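PDB 4FGW: glycerol-3-phosphate dehydrogenase [NAD(+)] 1 from Saccharomyces cerevisiae, which catalyses the NAD(H)-dependent interconversion of dihydroxyacetone phosphate and sn-glycerol 3-phosphate, driving the glycerol accumulation that protects yeast cells under hyperosmotic stress. Local coordinates for residues 49-54 with 100-105; 65-70 with 104-109; 35-40 with 120-125; 192-197 with 225-230; 146-151 with 198-203. All coordinates share one frame; numbering follows the deposited sequence.

All five contacts belong to one Rossmann-type unit on a mixed sheet of strand order 105-108, 67-71, 35-40, 120-123, 146-149, 175-180, 194-199, 227-232. Contact 2 pairs the first two strands, contact 3 the third and fourth and contact 4 the last two, with the centres of contacts 2 and 4 about 22 Å apart. Contact 5 spans strand 175-180 and shares strand 194-199 with contact 4. Contact 1 sets helix 44-59 against the loop entering strand 105-108, its centre about 8 Å from that of contact 2, sharing N104 and L105. In sequence, contacts 1 to 3 close before 4 and 5 open. Residues of contacts 2, 3 and 4 lie within about 4 Å of probable NAD(+)-binding residues, helping to frame that site.

Contact 1: 49-54 with 100-105; sequences IAKVVA and TLPDNL
A50 meets the loop with its methyl and its carbonyl: A50 CB lies 3.6 Å from L105 CD1 and 3.8 Å from L105 CD2, and the same leucine fork also packs on A50 C and O. The leucine CG stands trans to its own backbone N, and this extended start carries the fork to the helix surface. One residue on, K51 uses its aliphatic stem. K51 CB touches L101 CD2 at 4.1 Å, and K51 CG passes P102 CD at 3.8 Å, the lysine crossing the proline ring at about a right angle. The chain stays extended until its last torsion (chi4 -81°), by which point K51 CE is 3.6 Å from T100 O. The ammonium group turns to E55 and E191, with which it forms salt bridges. A54, next to touch the loop, points its methyl toward it: A54 CB is 3.8 Å from P102 CG and 3.9 Å from L105 CB. Its carbonyl takes the polar bond of the contact, N104 ND2 donating to A54 O at 2.7 Å. That bond is short but bent (133° at the hydrogen), and the donor is tilted from the carbonyl plane. N104 reaches it with CG held between backbone N and carbonyl carbon (chi1 38°), a crowded position. Helix 44-59, which begins within the probable NAD(+)-binding glycine-rich segment, is therefore joined to the loop by two alanine methyls and a lysine stem packed on two leucines and a proline, closed at one end by a single hydrogen bond from the N104 amide, while the lysine charge is met outside the loop.

Contact 2: 65-70 with 104-109; sequences APIVQM and NLVANP
L105 CD1 is the apolar centre of this pairing, meeting V68 CG1 at 4.1 Å and M70 CB at 3.9 Å on the sheet face that looks toward helix 44-59; A50 and V53 of that helix pack on these side chains. The M70 side chain also comes within about 4 Å of that of S42, a probable NAD(+)-binding residue. On the face of Q69 and V106, I67 CG2 comes alongside V106 CG2 at 3.8 Å, the two side chains pointing the same way. The two strands run parallel, their axes 31° apart, joined by hydrogen bonds from V68 N to N104 O, V106 N to V68 O, M70 N to V106 O and N108 N to M70 O. They belong to a beta-alpha-beta unit whose connection includes helix 82-86. At the polar edge Q69 bends at its second torsion (chi2 79°) and brings OE1 to N108 ND2 at 2.7 Å. The N-H points almost straight at the oxygen (177°), which lies in the N108 amide plane. At the opposite end N104 ND2 bonds P66 O at 3.2 Å, a second, longer partner beside A54 O of helix 44-59. Two hydrogen bonds from side-chain amides thus supplement the backbone pairing near its ends; with OD1 taken by D110 N and ND2 shared by Q69 and D113, the N108 amide is probably held in one rotation.

Contact 3: 35-40 with 120-125; sequences FKVTVI and IIVFNI
Strands 35-40 and 120-123 run parallel as third and fourth strands of the Rossmann-type sheet, their axes 4.7 Å apart at closest approach and inclined by 20°. The partners V37-I120, T38-I121, V39-V122 and I40-F123 set the register. Five backbone bonds alternate across them: I120 N to K36 O, T38 N to I120 O, V122 N to T38 O, I40 N to V122 O and N124 N to I40 O. On the face bearing V37, V39, I120 and V122, V37 CG1 meets V122 CG2 at 4.0 Å, while V39 CG2 lies alongside V122 CB, also at 4.0 Å. I49 and V53 of helix 44-59 and L221 and F222 of helix 215-222 cover parts of this face. At its start I120 CD1 reaches F35 CB at 3.7 Å. On the face of T38, I40, I121 and F123, the I40 and I121 side chains cross at a slant, I40 CG1 touching I121 CG2 at 3.7 Å, and I121 CG2 stands over one face of the F123 ring, toward its rim; T38 OG1 bonds S114 O. Just past strand 120-123, N124 and I125 lie near the probable NAD(+)-binding residues W45 and F129. There I40 O, bonded by N124 N at 2.8 Å, also has I125 CG2 against it at 3.2 Å.

Contact 4: 192-197 with 225-230; sequences HWSETT and PYFHVS
W193 NE1 sits 3.2 Å above the plane of the H228 ring, over its centre, in a T-shaped stack: the indole edge meets the imidazole face, with the planes at 78°. W193 precedes the first strand, and H228 lies in the second, of a beta-alpha-beta unit (strand 194-199, helix 215-222, strand 227-232) at one border of the Rossmann-type sheet. H223 also meets the H228 ring; H228 NE2 bonds P380 O and W193 packs on A267, both of the second subunit, so the stack lies at the dimer interface. The F227 ring has S194 OG at its edge, in plane, 3.8 Å from CD1, while T196 CG2 approaches F227 CZ obliquely at 3.5 Å. The same T196 CG2 lies beside V229 CG2 at 3.7 Å. On the H228 side of the sheet E195 CG packs on H228 CB at 3.8 Å, its carboxylate reaching R270 of the second subunit in a salt bridge. The parallel strands are joined by H228 N to S194 O, T196 N to H228 O and S230 N to T196 O. S194 N bonds Y226 O from above the carbonyl plane. Beside it a water donates to H192 O at 2.6 Å and to Y226 O at 2.7 Å, and accepts from S194 OG.

Contact 5: 146-151 with 198-203; sequences RAISCL and VAYHIP
Y200, R146 and I148 carry this contact, which spans strand 175-180 lying between strands 146-149 and 194-199 in the sheet. The nearest CA atoms, those of I148 and Y200, are 7.9 Å apart, and no hydrogen bond crosses. Y200 leaves its backbone with CG opposite the N (chi1 -180°), carrying the ring past I148 so that its hydroxyl reaches R146. That hydroxyl rests on the arginine's aliphatic stem, Y200 OH being 3.3 Å from R146 CD and 3.4 Å from R146 CG. The two side chains cross at about a right angle, and the guanidinium plane is turned 72° from the ring. Beyond the ring P203 covers part of one guanidinium face, P203 CG lying 3.5 Å from R146 NH1 and displaced toward the rim. I148 fills the other end with a single methyl: I148 CD1 touches Y200 CD1 and V198 CG1, each at 4.0 Å. L218 of helix 215-222 packs against both I148 and Y200. The arginine's charge is met elsewhere, R146 NH2 forming salt bridges with D205 and D212. Those two acids probably balance the buried charge and hold the guanidinium where P203 can lie over it, while its stem and one face serve as packing surface for Y200 and P203.

Contact 1: 49-54 with 100-105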
# COMPACT_ATOMS: atom_id res chain seq x y z
N ILE A 49 15.89 15.46 13.23
CA ILE A 49 14.82 16.45 13.13
C ILE A 49 15.28 17.87 13.45
O ILE A 49 14.81 18.82 12.83
CB ILE A 49 13.50 15.99 13.82
CG1 ILE A 49 12.27 16.26 12.92
CG2 ILE A 49 13.30 16.59 15.21
CD1 ILE A 49 12.05 15.24 11.81
N ALA A 50 16.27 18.00 14.36
CA ALA A 50 16.89 19.26 14.77
C ALA A 50 17.74 19.85 13.63
O ALA A 50 17.83 21.07 13.52
CB ALA A 50 17.73 19.04 16.00
N LYS A 51 18.35 18.97 12.79
CA LYS A 51 19.15 19.34 11.62
C LYS A 51 18.21 19.90 10.54
O LYS A 51 18.53 20.93 9.93
CB LYS A 51 19.93 18.12 11.10
CG LYS A 51 20.77 18.37 9.85
CD LYS A 51 21.36 17.07 9.31
CE LYS A 51 22.14 17.26 8.04
NZ LYS A 51 21.26 17.32 6.84
N VAL A 52 17.06 19.23 10.32
CA VAL A 52 15.99 19.59 9.38
C VAL A 52 15.44 20.99 9.74
O VAL A 52 15.33 21.86 8.87
CB VAL A 52 14.89 18.48 9.39
CG1 VAL A 52 13.58 18.96 8.77
CG2 VAL A 52 15.39 17.21 8.70
N VAL A 53 15.13 21.19 11.04
CA VAL A 53 14.60 22.44 11.61
C VAL A 53 15.63 23.59 11.52
O VAL A 53 15.26 24.68 11.09
CB VAL A 53 14.02 22.19 13.02
CG1 VAL A 53 13.86 23.48 13.82
CG2 VAL A 53 12.68 21.45 12.94
N ALA A 54 16.92 23.33 11.86
CA ALA A 54 17.99 24.33 11.79
C ALA A 54 18.25 24.82 10.36
O ALA A 54 18.56 26.00 10.16
CB ALA A 54 19.28 23.80 12.41
N THR A 100 27.27 16.00 9.48
CA THR A 100 27.63 17.39 9.75
C THR A 100 26.35 18.18 10.04
O THR A 100 25.42 18.17 9.23
CB THR A 100 28.47 17.98 8.60
OG1 THR A 100 29.53 17.07 8.27
CG2 THR A 100 29.06 19.34 8.94
N LEU A 101 26.31 18.83 11.21
CA LEU A 101 25.17 19.64 11.65
C LEU A 101 25.37 21.11 11.23
O LEU A 101 26.52 21.55 11.18
CB LEU A 101 24.93 19.47 13.16
CG LEU A 101 24.70 18.03 13.66
CD1 LEU A 101 24.85 17.93 15.16
CD2 LEU A 101 23.34 17.49 13.21
N PRO A 102 24.29 21.84 10.83
CA PRO A 102 24.45 23.21 10.30
C PRO A 102 25.52 24.17 10.84
O PRO A 102 26.63 24.22 10.28
CB PRO A 102 23.02 23.77 10.34
CG PRO A 102 22.16 22.59 10.18
CD PRO A 102 22.87 21.41 10.78
N ASP A 103 25.17 24.97 11.86
CA ASP A 103 26.00 25.99 12.52
C ASP A 103 25.13 26.59 13.62
O ASP A 103 25.61 26.84 14.73
CB ASP A 103 26.40 27.11 11.53
CG ASP A 103 27.90 27.32 11.37
OD1 ASP A 103 28.35 28.48 11.50
OD2 ASP A 103 28.61 26.34 11.08
N ASN A 104 23.85 26.69 13.31
CA ASN A 104 22.84 27.26 14.17
C ASN A 104 22.12 26.26 15.04
O ASN A 104 21.18 26.60 15.74
CB ASN A 104 21.82 28.00 13.33
CG ASN A 104 21.52 27.31 12.03
OD1 ASN A 104 22.37 26.66 11.45
ND2 ASN A 104 20.31 27.46 11.56
N LEU A 105 22.54 25.02 14.96
CA LEU A 105 22.02 23.96 15.81
C LEU A 105 22.90 23.87 17.05
O LEU A 105 24.00 23.31 17.00
CB LEU A 105 21.93 22.62 15.06
CG LEU A 105 21.42 21.38 15.82
CD1 LEU A 105 20.13 21.67 16.60
CD2 LEU A 105 21.21 20.21 14.87

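Contact 2: 65-70 with 104-109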
# COMPACT_ATOMS: atom_id res chain seq x y z
N ALA A 65 13.48 32.25 14.21
CA ALA A 65 14.69 32.79 14.85
C ALA A 65 15.91 32.04 14.27
O ALA A 65 15.75 30.88 13.87
CB ALA A 65 14.61 32.62 16.36
N PRO A 66 17.10 32.67 14.17
CA PRO A 66 18.24 31.98 13.52
C PRO A 66 18.72 30.69 14.18
O PRO A 66 19.00 29.73 13.48
CB PRO A 66 19.34 33.05 13.50
CG PRO A 66 18.63 34.34 13.67
CD PRO A 66 17.47 34.04 14.56
N ILE A 67 18.80 30.68 15.53
CA ILE A 67 19.32 29.57 16.34
C ILE A 67 18.23 28.59 16.78
O ILE A 67 17.16 29.00 17.23
CB ILE A 67 20.12 30.12 17.57
CG1 ILE A 67 20.98 31.35 17.20
CG2 ILE A 67 20.96 29.04 18.24
CD1 ILE A 67 20.47 32.66 17.82
N VAL A 68 18.55 27.30 16.68
CA VAL A 68 17.68 26.24 17.18
C VAL A 68 18.41 25.53 18.29
O VAL A 68 19.55 25.13 18.13
CB VAL A 68 17.31 25.19 16.09
CG1 VAL A 68 16.75 23.95 16.72
CG2 VAL A 68 16.31 25.76 15.14
N GLN A 69 17.73 25.40 19.42
CA GLN A 69 18.25 24.77 20.63
C GLN A 69 17.86 23.29 20.66
O GLN A 69 16.74 22.93 20.27
CB GLN A 69 17.73 25.49 21.87
CG GLN A 69 18.73 25.51 23.03
CD GLN A 69 19.84 26.54 22.94
OE1 GLN A 69 20.85 26.45 23.64
NE2 GLN A 69 19.68 27.56 22.10
N MET A 70 18.78 22.42 21.09
CA MET A 70 18.51 20.99 21.20
C MET A 70 18.90 20.52 22.59
O MET A 70 20.07 20.60 22.96
CB MET A 70 19.24 20.18 20.11
CG MET A 70 18.97 18.68 20.21
SD MET A 70 19.75 17.67 18.93
CE MET A 70 21.46 17.84 19.36
N ASN A 104 23.85 26.69 13.31
CA ASN A 104 22.84 27.26 14.17
C ASN A 104 22.12 26.26 15.04
O ASN A 104 21.18 26.60 15.74
CB ASN A 104 21.82 28.00 13.33
CG ASN A 104 21.52 27.31 12.03
OD1 ASN A 104 22.37 26.66 11.45
ND2 ASN A 104 20.31 27.46 11.56
N LEU A 105 22.54 25.02 14.96
CA LEU A 105 22.02 23.96 15.81
C LEU A 105 22.90 23.87 17.05
O LEU A 105 24.00 23.31 17.00
CB LEU A 105 21.93 22.62 15.06
CG LEU A 105 21.42 21.38 15.82
CD1 LEU A 105 20.13 21.67 16.60
CD2 LEU A 105 21.21 20.21 14.87
N VAL A 106 22.42 24.46 18.16
CA VAL A 106 23.14 24.52 19.44
C VAL A 106 22.60 23.51 20.45
O VAL A 106 21.40 23.49 20.73
CB VAL A 106 23.19 25.98 20.00
CG1 VAL A 106 23.81 26.03 21.40
CG2 VAL A 106 23.94 26.91 19.06
N ALA A 107 23.51 22.68 20.99
CA ALA A 107 23.22 21.67 22.01
C ALA A 107 23.15 22.33 23.39
O ALA A 107 23.98 23.17 23.71
CB ALA A 107 24.30 20.60 21.99
N ASN A 108 22.16 21.93 24.20
CA ASN A 108 21.96 22.49 25.53
C ASN A 108 21.76 21.39 26.59
O ASN A 108 20.86 20.56 26.43
CB ASN A 108 20.80 23.49 25.54
CG ASN A 108 20.91 24.51 26.64
OD1 ASN A 108 20.99 24.18 27.83
ND2 ASN A 108 20.94 25.78 26.27
N PRO A 109 22.57 21.37 27.67
CA PRO A 109 22.39 20.31 28.69
C PRO A 109 21.26 20.57 29.69
O PRO A 109 20.83 19.63 30.38
CB PRO A 109 23.75 20.24 29.37
CG PRO A 109 24.33 21.61 29.22
CD PRO A 109 23.70 22.26 28.02

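Contact 3: 35-40 with 120-125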
# COMPACT_ATOMS: atom_id res chain seq x y z
N PHE A 35 9.71 32.95 15.19
CA PHE A 35 9.55 31.77 16.03
C PHE A 35 10.84 31.07 16.44
O PHE A 35 11.60 30.61 15.59
CB PHE A 35 8.54 30.78 15.42
CG PHE A 35 7.17 31.35 15.13
CD1 PHE A 35 6.35 31.79 16.17
CD2 PHE A 35 6.70 31.45 13.83
CE1 PHE A 35 5.09 32.33 15.91
CE2 PHE A 35 5.43 31.99 13.56
CZ PHE A 35 4.64 32.42 14.60
N LYS A 36 11.08 31.00 17.76
CA LYS A 36 12.23 30.33 18.35
C LYS A 36 11.87 28.84 18.49
O LYS A 36 10.82 28.52 19.06
CB LYS A 36 12.58 30.95 19.71
CG LYS A 36 14.08 31.03 19.98
CD LYS A 36 14.40 31.93 21.18
CE LYS A 36 14.68 33.36 20.78
NZ LYS A 36 15.06 34.19 21.95
N VAL A 37 12.70 27.95 17.92
CA VAL A 37 12.43 26.50 17.94
C VAL A 37 13.42 25.73 18.81
O VAL A 37 14.63 25.94 18.72
CB VAL A 37 12.32 25.89 16.51
CG1 VAL A 37 11.58 24.55 16.53
CG2 VAL A 37 11.65 26.85 15.52
N THR A 38 12.89 24.83 19.66
CA THR A 38 13.67 23.94 20.52
C THR A 38 13.25 22.49 20.31
O THR A 38 12.05 22.18 20.25
CB THR A 38 13.60 24.38 22.00
OG1 THR A 38 14.17 25.68 22.13
CG2 THR A 38 14.31 23.41 22.95
N VAL A 39 14.24 21.60 20.19
CA VAL A 39 14.04 20.16 20.03
C VAL A 39 14.45 19.47 21.34
O VAL A 39 15.59 19.63 21.80
CB VAL A 39 14.81 19.60 18.80
CG1 VAL A 39 14.61 18.09 18.66
CG2 VAL A 39 14.38 20.31 17.52
N ILE A 40 13.51 18.74 21.96
CA ILE A 40 13.78 17.97 23.18
C ILE A 40 14.04 16.53 22.70
O ILE A 40 13.08 15.82 22.37
CB ILE A 40 12.58 18.05 24.19
CG1 ILE A 40 12.15 19.52 24.52
CG2 ILE A 40 12.82 17.21 25.45
CD1 ILE A 40 13.21 20.47 25.13
N ILE A 120 8.09 27.19 19.57
CA ILE A 120 7.78 25.85 19.08
C ILE A 120 8.68 24.79 19.74
O ILE A 120 9.90 24.88 19.65
CB ILE A 120 7.82 25.76 17.52
CG1 ILE A 120 7.04 26.93 16.85
CG2 ILE A 120 7.32 24.38 17.02
CD1 ILE A 120 7.44 27.24 15.39
N ILE A 121 8.06 23.78 20.38
CA ILE A 121 8.79 22.65 20.97
C ILE A 121 8.57 21.41 20.11
O ILE A 121 7.42 21.05 19.83
CB ILE A 121 8.50 22.38 22.48
CG1 ILE A 121 8.86 23.59 23.36
CG2 ILE A 121 9.26 21.13 22.97
CD1 ILE A 121 8.39 23.51 24.84
N VAL A 122 9.66 20.77 19.68
CA VAL A 122 9.61 19.55 18.88
C VAL A 122 10.06 18.42 19.83
O VAL A 122 11.23 18.39 20.23
CB VAL A 122 10.47 19.63 17.59
CG1 VAL A 122 10.35 18.34 16.77
CG2 VAL A 122 10.08 20.84 16.74
N PHE A 123 9.13 17.57 20.28
CA PHE A 123 9.46 16.48 21.20
C PHE A 123 9.93 15.30 20.39
O PHE A 123 9.22 14.84 19.49
CB PHE A 123 8.27 16.08 22.07
CG PHE A 123 7.87 17.13 23.08
CD1 PHE A 123 6.86 18.04 22.80
CD2 PHE A 123 8.49 17.19 24.33
CE1 PHE A 123 6.48 18.99 23.75
CE2 PHE A 123 8.11 18.14 25.27
CZ PHE A 123 7.10 19.04 24.98
N ASN A 124 11.15 14.83 20.67
CA ASN A 124 11.73 13.70 19.97
C ASN A 124 12.63 12.86 20.89
O ASN A 124 13.84 12.75 20.70
CB ASN A 124 12.45 14.16 18.69
CG ASN A 124 12.57 13.11 17.62
OD1 ASN A 124 12.64 13.42 16.43
ND2 ASN A 124 12.59 11.84 18.02
N ILE A 125 12.00 12.17 21.84
CA ILE A 125 12.68 11.30 22.79
C ILE A 125 11.95 9.98 22.88
O ILE A 125 10.81 9.93 22.50
CB ILE A 125 12.69 11.88 24.24
CG1 ILE A 125 11.30 11.84 24.84
CG2 ILE A 125 13.22 13.26 24.29
CD1 ILE A 125 10.66 13.14 24.86

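Contact 4: 192-197 with 225-230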
# COMPACT_ATOMS: atom_id res chain seq x y z
N HIS A 192 18.71 11.18 2.13
CA HIS A 192 18.10 10.21 1.22
C HIS A 192 16.62 10.54 1.20
O HIS A 192 15.99 10.65 2.26
CB HIS A 192 18.33 8.77 1.72
CG HIS A 192 19.74 8.26 1.61
ND1 HIS A 192 20.79 9.09 1.25
CD2 HIS A 192 20.22 7.02 1.84
CE1 HIS A 192 21.87 8.33 1.27
NE2 HIS A 192 21.58 7.08 1.62
N TRP A 193 16.07 10.78 0.00
CA TRP A 193 14.67 11.18 -0.14
C TRP A 193 13.61 10.24 0.48
O TRP A 193 13.56 9.04 0.19
CB TRP A 193 14.33 11.56 -1.59
CG TRP A 193 12.92 12.03 -1.74
CD1 TRP A 193 12.40 13.23 -1.36
CD2 TRP A 193 11.81 11.25 -2.21
NE1 TRP A 193 11.05 13.28 -1.62
CE2 TRP A 193 10.66 12.07 -2.15
CE3 TRP A 193 11.68 9.94 -2.72
CZ2 TRP A 193 9.40 11.64 -2.58
CZ3 TRP A 193 10.43 9.51 -3.15
CH2 TRP A 193 9.31 10.36 -3.09
N SER A 194 12.76 10.83 1.31
CA SER A 194 11.63 10.20 1.96
C SER A 194 10.58 11.28 2.25
O SER A 194 10.78 12.45 1.89
CB SER A 194 12.04 9.46 3.24
OG SER A 194 12.57 10.33 4.23
N GLU A 195 9.45 10.88 2.86
CA GLU A 195 8.37 11.80 3.19
C GLU A 195 7.97 11.67 4.65
O GLU A 195 8.33 10.69 5.32
CB GLU A 195 7.13 11.50 2.33
CG GLU A 195 7.31 11.62 0.82
CD GLU A 195 6.04 11.35 0.04
OE1 GLU A 195 5.71 12.16 -0.86
OE2 GLU A 195 5.35 10.35 0.34
N THR A 196 7.19 12.65 5.12
CA THR A 196 6.56 12.64 6.43
C THR A 196 5.25 13.42 6.40
O THR A 196 5.07 14.32 5.58
CB THR A 196 7.50 13.08 7.58
OG1 THR A 196 7.07 12.44 8.77
CG2 THR A 196 7.53 14.60 7.81
N THR A 197 4.36 13.06 7.33
CA THR A 197 3.11 13.77 7.57
C THR A 197 3.32 14.52 8.88
O THR A 197 3.94 14.00 9.82
CB THR A 197 1.92 12.82 7.72
OG1 THR A 197 2.03 11.70 6.85
CG2 THR A 197 0.60 13.53 7.51
N PRO A 225 13.95 19.57 0.39
CA PRO A 225 13.87 18.90 -0.92
C PRO A 225 14.01 17.37 -0.83
O PRO A 225 13.39 16.64 -1.61
CB PRO A 225 15.01 19.53 -1.73
CG PRO A 225 15.30 20.84 -1.03
CD PRO A 225 15.08 20.53 0.42
N TYR A 226 14.78 16.89 0.17
CA TYR A 226 15.02 15.47 0.47
C TYR A 226 14.02 14.91 1.51
O TYR A 226 14.10 13.74 1.87
CB TYR A 226 16.47 15.28 0.96
CG TYR A 226 16.79 15.98 2.27
CD1 TYR A 226 16.52 15.37 3.49
CD2 TYR A 226 17.38 17.24 2.28
CE1 TYR A 226 16.81 16.01 4.70
CE2 TYR A 226 17.68 17.89 3.48
CZ TYR A 226 17.39 17.27 4.69
OH TYR A 226 17.68 17.90 5.88
N PHE A 227 13.13 15.75 2.03
CA PHE A 227 12.17 15.35 3.07
C PHE A 227 10.84 16.04 2.83
O PHE A 227 10.60 17.14 3.36
CB PHE A 227 12.75 15.71 4.46
CG PHE A 227 12.08 15.14 5.68
CD1 PHE A 227 11.91 13.76 5.83
CD2 PHE A 227 11.71 15.96 6.74
CE1 PHE A 227 11.34 13.23 6.99
CE2 PHE A 227 11.15 15.42 7.90
CZ PHE A 227 10.99 14.06 8.02
N HIS A 228 9.99 15.42 1.99
CA HIS A 228 8.69 15.97 1.62
C HIS A 228 7.71 15.95 2.79
O HIS A 228 7.54 14.92 3.44
CB HIS A 228 8.11 15.28 0.38
CG HIS A 228 8.75 15.66 -0.92
ND1 HIS A 228 9.94 16.37 -0.96
CD2 HIS A 228 8.35 15.41 -2.18
CE1 HIS A 228 10.21 16.54 -2.24
NE2 HIS A 228 9.29 15.97 -3.02
N VAL A 229 7.09 17.10 3.07
CA VAL A 229 6.16 17.26 4.18
C VAL A 229 4.75 17.58 3.70
O VAL A 229 4.56 18.46 2.87
CB VAL A 229 6.70 18.30 5.23
CG1 VAL A 229 5.64 18.71 6.24
CG2 VAL A 229 7.93 17.75 5.94
N SER A 230 3.77 16.84 4.24
CA SER A 230 2.35 17.07 4.01
C SER A 230 1.77 17.44 5.38
O SER A 230 1.92 16.67 6.33
CB SER A 230 1.68 15.83 3.44
OG SER A 230 0.27 15.98 3.46
O HOH W 1 14.50 12.03 3.87

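Contact 5: 146-151 with 198-203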
# COMPACT_ATOMS: atom_id res chain seq x y z
N ARG A 146 3.38 26.13 21.37
CA ARG A 146 2.75 25.10 20.55
C ARG A 146 3.81 24.03 20.36
O ARG A 146 5.00 24.35 20.30
CB ARG A 146 2.27 25.67 19.20
CG ARG A 146 1.48 26.99 19.28
CD ARG A 146 0.22 26.90 20.13
NE ARG A 146 -0.62 28.08 19.97
CZ ARG A 146 -1.77 28.27 20.61
NH1 ARG A 146 -2.22 27.36 21.46
NH2 ARG A 146 -2.48 29.37 20.40
N ALA A 147 3.40 22.77 20.32
CA ALA A 147 4.35 21.67 20.21
C ALA A 147 4.04 20.67 19.10
O ALA A 147 2.92 20.63 18.59
CB ALA A 147 4.48 20.96 21.55
N ILE A 148 5.05 19.86 18.73
CA ILE A 148 4.97 18.77 17.77
C ILE A 148 5.67 17.56 18.39
O ILE A 148 6.80 17.68 18.87
CB ILE A 148 5.53 19.14 16.35
CG1 ILE A 148 4.69 20.25 15.65
CG2 ILE A 148 5.73 17.90 15.44
CD1 ILE A 148 3.19 19.88 15.15
N SER A 149 4.99 16.41 18.42
CA SER A 149 5.53 15.16 18.95
C SER A 149 5.95 14.26 17.78
O SER A 149 5.15 13.99 16.90
CB SER A 149 4.50 14.45 19.82
OG SER A 149 4.92 13.15 20.19
N CYS A 150 7.22 13.82 17.79
CA CYS A 150 7.81 12.90 16.81
C CYS A 150 7.79 11.46 17.38
O CYS A 150 8.44 10.57 16.84
CB CYS A 150 9.23 13.33 16.46
SG CYS A 150 9.35 14.98 15.74
N LEU A 151 7.08 11.26 18.49
CA LEU A 151 6.99 9.95 19.14
C LEU A 151 5.96 9.11 18.38
O LEU A 151 4.77 9.44 18.35
CB LEU A 151 6.64 10.11 20.64
CG LEU A 151 7.77 10.62 21.56
CD1 LEU A 151 8.10 12.11 21.33
CD2 LEU A 151 7.41 10.43 23.03
N VAL A 198 2.84 15.77 8.92
CA VAL A 198 2.80 16.61 10.10
C VAL A 198 1.31 16.90 10.31
O VAL A 198 0.64 17.40 9.40
CB VAL A 198 3.65 17.91 10.01
CG1 VAL A 198 3.51 18.74 11.30
CG2 VAL A 198 5.12 17.59 9.76
N ALA A 199 0.78 16.54 11.49
CA ALA A 199 -0.62 16.78 11.83
C ALA A 199 -0.73 17.72 13.00
O ALA A 199 0.00 17.59 13.97
CB ALA A 199 -1.33 15.48 12.12
N TYR A 200 -1.64 18.71 12.90
CA TYR A 200 -1.84 19.72 13.94
C TYR A 200 -3.22 20.35 13.79
O TYR A 200 -3.57 20.82 12.71
CB TYR A 200 -0.73 20.79 13.84
CG TYR A 200 -0.79 21.90 14.86
CD1 TYR A 200 -0.20 21.76 16.11
CD2 TYR A 200 -1.34 23.14 14.53
CE1 TYR A 200 -0.22 22.80 17.04
CE2 TYR A 200 -1.36 24.19 15.45
CZ TYR A 200 -0.80 24.01 16.71
OH TYR A 200 -0.83 25.04 17.62
N HIS A 201 -4.00 20.34 14.87
CA HIS A 201 -5.31 20.98 14.90
C HIS A 201 -5.05 22.41 15.34
O HIS A 201 -4.48 22.63 16.41
CB HIS A 201 -6.26 20.30 15.90
CG HIS A 201 -6.72 18.94 15.47
ND1 HIS A 201 -6.32 17.80 16.14
CD2 HIS A 201 -7.55 18.59 14.46
CE1 HIS A 201 -6.90 16.79 15.51
NE2 HIS A 201 -7.65 17.22 14.49
N ILE A 202 -5.44 23.39 14.49
CA ILE A 202 -5.30 24.81 14.81
C ILE A 202 -6.21 25.07 16.02
O ILE A 202 -7.39 24.69 15.97
CB ILE A 202 -5.61 25.71 13.58
CG1 ILE A 202 -4.47 25.64 12.55
CG2 ILE A 202 -5.85 27.17 13.99
CD1 ILE A 202 -4.91 25.13 11.26
N PRO A 203 -5.66 25.59 17.14
CA PRO A 203 -6.50 25.78 18.34
C PRO A 203 -7.38 27.02 18.35
O PRO A 203 -7.30 27.86 17.45
CB PRO A 203 -5.47 25.80 19.48
CG PRO A 203 -4.24 26.35 18.85
CD PRO A 203 -4.27 26.03 17.38